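Local coordinates for protein malate dehydrogenase (Aeropyrum pernix, PDB 2D4A) that catalyses the reversible oxidation of malate to oxaloacetate, using either NAD or NADP as the coenzyme, and works as a homotetramer, at residues V71-G76 and V112-N117. Residues are numbered along the deposited sequence; the frame is centred on the assembly and turned at random.
Sequences VLVTAG and VVITTN
Strands 71-73 and 112-114 run parallel, their axes 4.7 Å apart at an angle of 17°, with V71 beside V112, L72 beside V113 and V73 beside I114. V113 is bonded to the neighbouring strand through both its N and its O: its N donates to V71 O at 3.1 Å, and its O accepts from V73 N at 2.8 Å. V73 O takes the next bond, from T115 N at 2.9 Å, with the donor almost in line with the carbonyl (C=O...N angle 170°). V71, V73, V112 and I114 share one face of the sheet, which helix 86-106 covers at V71. There V73 and I114 lie side by side. With CG1 beside the backbone N and chi2 at -64°, I114 brings CD1 across to V73, where it meets CB and both methyls. Replacing V73 by alanine removes both methyls, which would probably open a gap beside I114 CD1 and leave that end less firmly held. On the other face L72 CD2 reaches V113 CB at 4.0 Å, and L229 of helix 223-237 touches both residues. Beyond the strands, T115 OG1 sits 3.5 Å from T74 CG2, while T74 OG1 bonds to L5 O. T116 CG2 packs on G76 CA at 3.5 Å. The two strands and helix 86-106 form a beta-alpha-beta unit of the Rossmann-type domain. Their C-terminal ends open on the coenzyme site, to which T115, T116 and N117 probably belong, with N117 also a likely substrate ligand.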
loop_
_atom_site.group_PDB
_atom_site.type_symbol
_atom_site.label_atom_id
_atom_site.label_comp_id
_atom_site.label_asym_id
_atom_site.label_seq_id
_atom_site.Cartn_x
_atom_site.Cartn_y
_atom_site.Cartn_z
ATOM N N VAL B 71 -0.638 -12.351 -19.567
ATOM C CA VAL B 71 -0.137 -11.583 -20.700
ATOM C C VAL B 71 -1.131 -10.455 -20.943
ATOM O O VAL B 71 -2.272 -10.705 -21.322
ATOM C CB VAL B 71 -0.042 -12.442 -21.973
ATOM C CG1 VAL B 71 0.276 -11.550 -23.166
ATOM C CG2 VAL B 71 1.034 -13.505 -21.809
ATOM N N LEU B 72 -0.700 -9.220 -20.715
ATOM C CA LEU B 72 -1.567 -8.066 -20.906
ATOM C C LEU B 72 -1.354 -7.467 -22.298
ATOM O O LEU B 72 -0.266 -6.990 -22.615
ATOM C CB LEU B 72 -1.288 -7.012 -19.826
ATOM C CG LEU B 72 -1.402 -7.438 -18.349
ATOM C CD1 LEU B 72 -1.103 -6.246 -17.458
ATOM C CD2 LEU B 72 -2.786 -7.982 -18.047
ATOM N N VAL B 73 -2.398 -7.504 -23.124
ATOM C CA VAL B 73 -2.345 -6.976 -24.483
ATOM C C VAL B 73 -2.906 -5.553 -24.544
ATOM O O VAL B 73 -4.078 -5.298 -24.233
ATOM C CB VAL B 73 -3.114 -7.902 -25.447
ATOM C CG1 VAL B 73 -3.129 -7.319 -26.851
ATOM C CG2 VAL B 73 -2.462 -9.280 -25.456
ATOM N N THR B 74 -2.038 -4.636 -24.965
ATOM C CA THR B 74 -2.335 -3.209 -25.063
ATOM C C THR B 74 -1.702 -2.646 -26.334
ATOM O O THR B 74 -1.759 -1.447 -26.596
ATOM C CB THR B 74 -1.716 -2.482 -23.878
ATOM O OG1 THR B 74 -0.290 -2.539 -23.999
ATOM C CG2 THR B 74 -2.099 -3.167 -22.565
ATOM N N ALA B 75 -1.115 -3.539 -27.120
ATOM C CA ALA B 75 -0.419 -3.186 -28.343
ATOM C C ALA B 75 -1.170 -2.435 -29.433
ATOM O O ALA B 75 -0.544 -1.948 -30.373
ATOM C CB ALA B 75 0.202 -4.431 -28.941
ATOM N N GLY B 76 -2.427 -2.254 -29.316
ATOM C CA GLY B 76 -3.060 -1.685 -30.475
ATOM C C GLY B 76 -2.591 -0.260 -30.794
ATOM O O GLY B 76 -1.493 0.134 -30.417
ATOM N N VAL B 112 -4.826 -14.168 -21.125
ATOM C CA VAL B 112 -4.605 -12.910 -21.821
ATOM C C VAL B 112 -5.719 -11.921 -21.565
ATOM O O VAL B 112 -6.880 -12.287 -21.392
ATOM C CB VAL B 112 -4.408 -13.119 -23.342
ATOM C CG1 VAL B 112 -3.247 -14.019 -23.527
ATOM C CG2 VAL B 112 -5.632 -13.733 -24.005
ATOM N N VAL B 113 -5.325 -10.646 -21.428
ATOM C CA VAL B 113 -6.363 -9.616 -21.156
ATOM C C VAL B 113 -6.165 -8.524 -22.217
ATOM O O VAL B 113 -5.021 -8.057 -22.361
ATOM C CB VAL B 113 -6.279 -9.044 -19.748
ATOM C CG1 VAL B 113 -7.353 -7.977 -19.483
ATOM C CG2 VAL B 113 -6.419 -10.111 -18.658
ATOM N N ILE B 114 -7.105 -8.216 -22.983
ATOM C CA ILE B 114 -6.939 -7.209 -24.034
ATOM C C ILE B 114 -7.546 -5.873 -23.610
ATOM O O ILE B 114 -8.563 -5.850 -22.923
ATOM C CB ILE B 114 -7.662 -7.638 -25.330
ATOM C CG1 ILE B 114 -7.486 -9.147 -25.560
ATOM C CG2 ILE B 114 -7.149 -6.828 -26.511
ATOM C CD1 ILE B 114 -6.064 -9.572 -25.797
ATOM N N THR B 115 -6.912 -4.769 -24.007
ATOM C CA THR B 115 -7.443 -3.429 -23.720
ATOM C C THR B 115 -7.774 -2.769 -25.063
ATOM O O THR B 115 -8.646 -1.913 -25.147
ATOM C CB THR B 115 -6.439 -2.480 -22.990
ATOM O OG1 THR B 115 -5.280 -2.303 -23.803
ATOM C CG2 THR B 115 -6.032 -3.021 -21.634
ATOM N N THR B 116 -7.066 -3.192 -26.105
ATOM C CA THR B 116 -7.243 -2.661 -27.446
ATOM C C THR B 116 -8.705 -2.526 -27.860
ATOM O O THR B 116 -9.511 -3.433 -27.631
ATOM C CB THR B 116 -6.512 -3.532 -28.491
ATOM O OG1 THR B 116 -5.226 -3.911 -27.987
ATOM C CG2 THR B 116 -6.322 -2.756 -29.790
ATOM N N ASN B 117 -9.036 -1.392 -28.483
ATOM C CA ASN B 117 -10.403 -1.103 -28.937
ATOM C C ASN B 117 -10.563 -1.177 -30.455
ATOM O O ASN B 117 -9.638 -0.861 -31.199
ATOM C CB ASN B 117 -10.834 0.278 -28.446
ATOM C CG ASN B 117 -11.300 0.264 -27.013
ATOM O OD1 ASN B 117 -12.183 -0.505 -26.652
ATOM N ND2 ASN B 117 -10.720 1.121 -26.191
#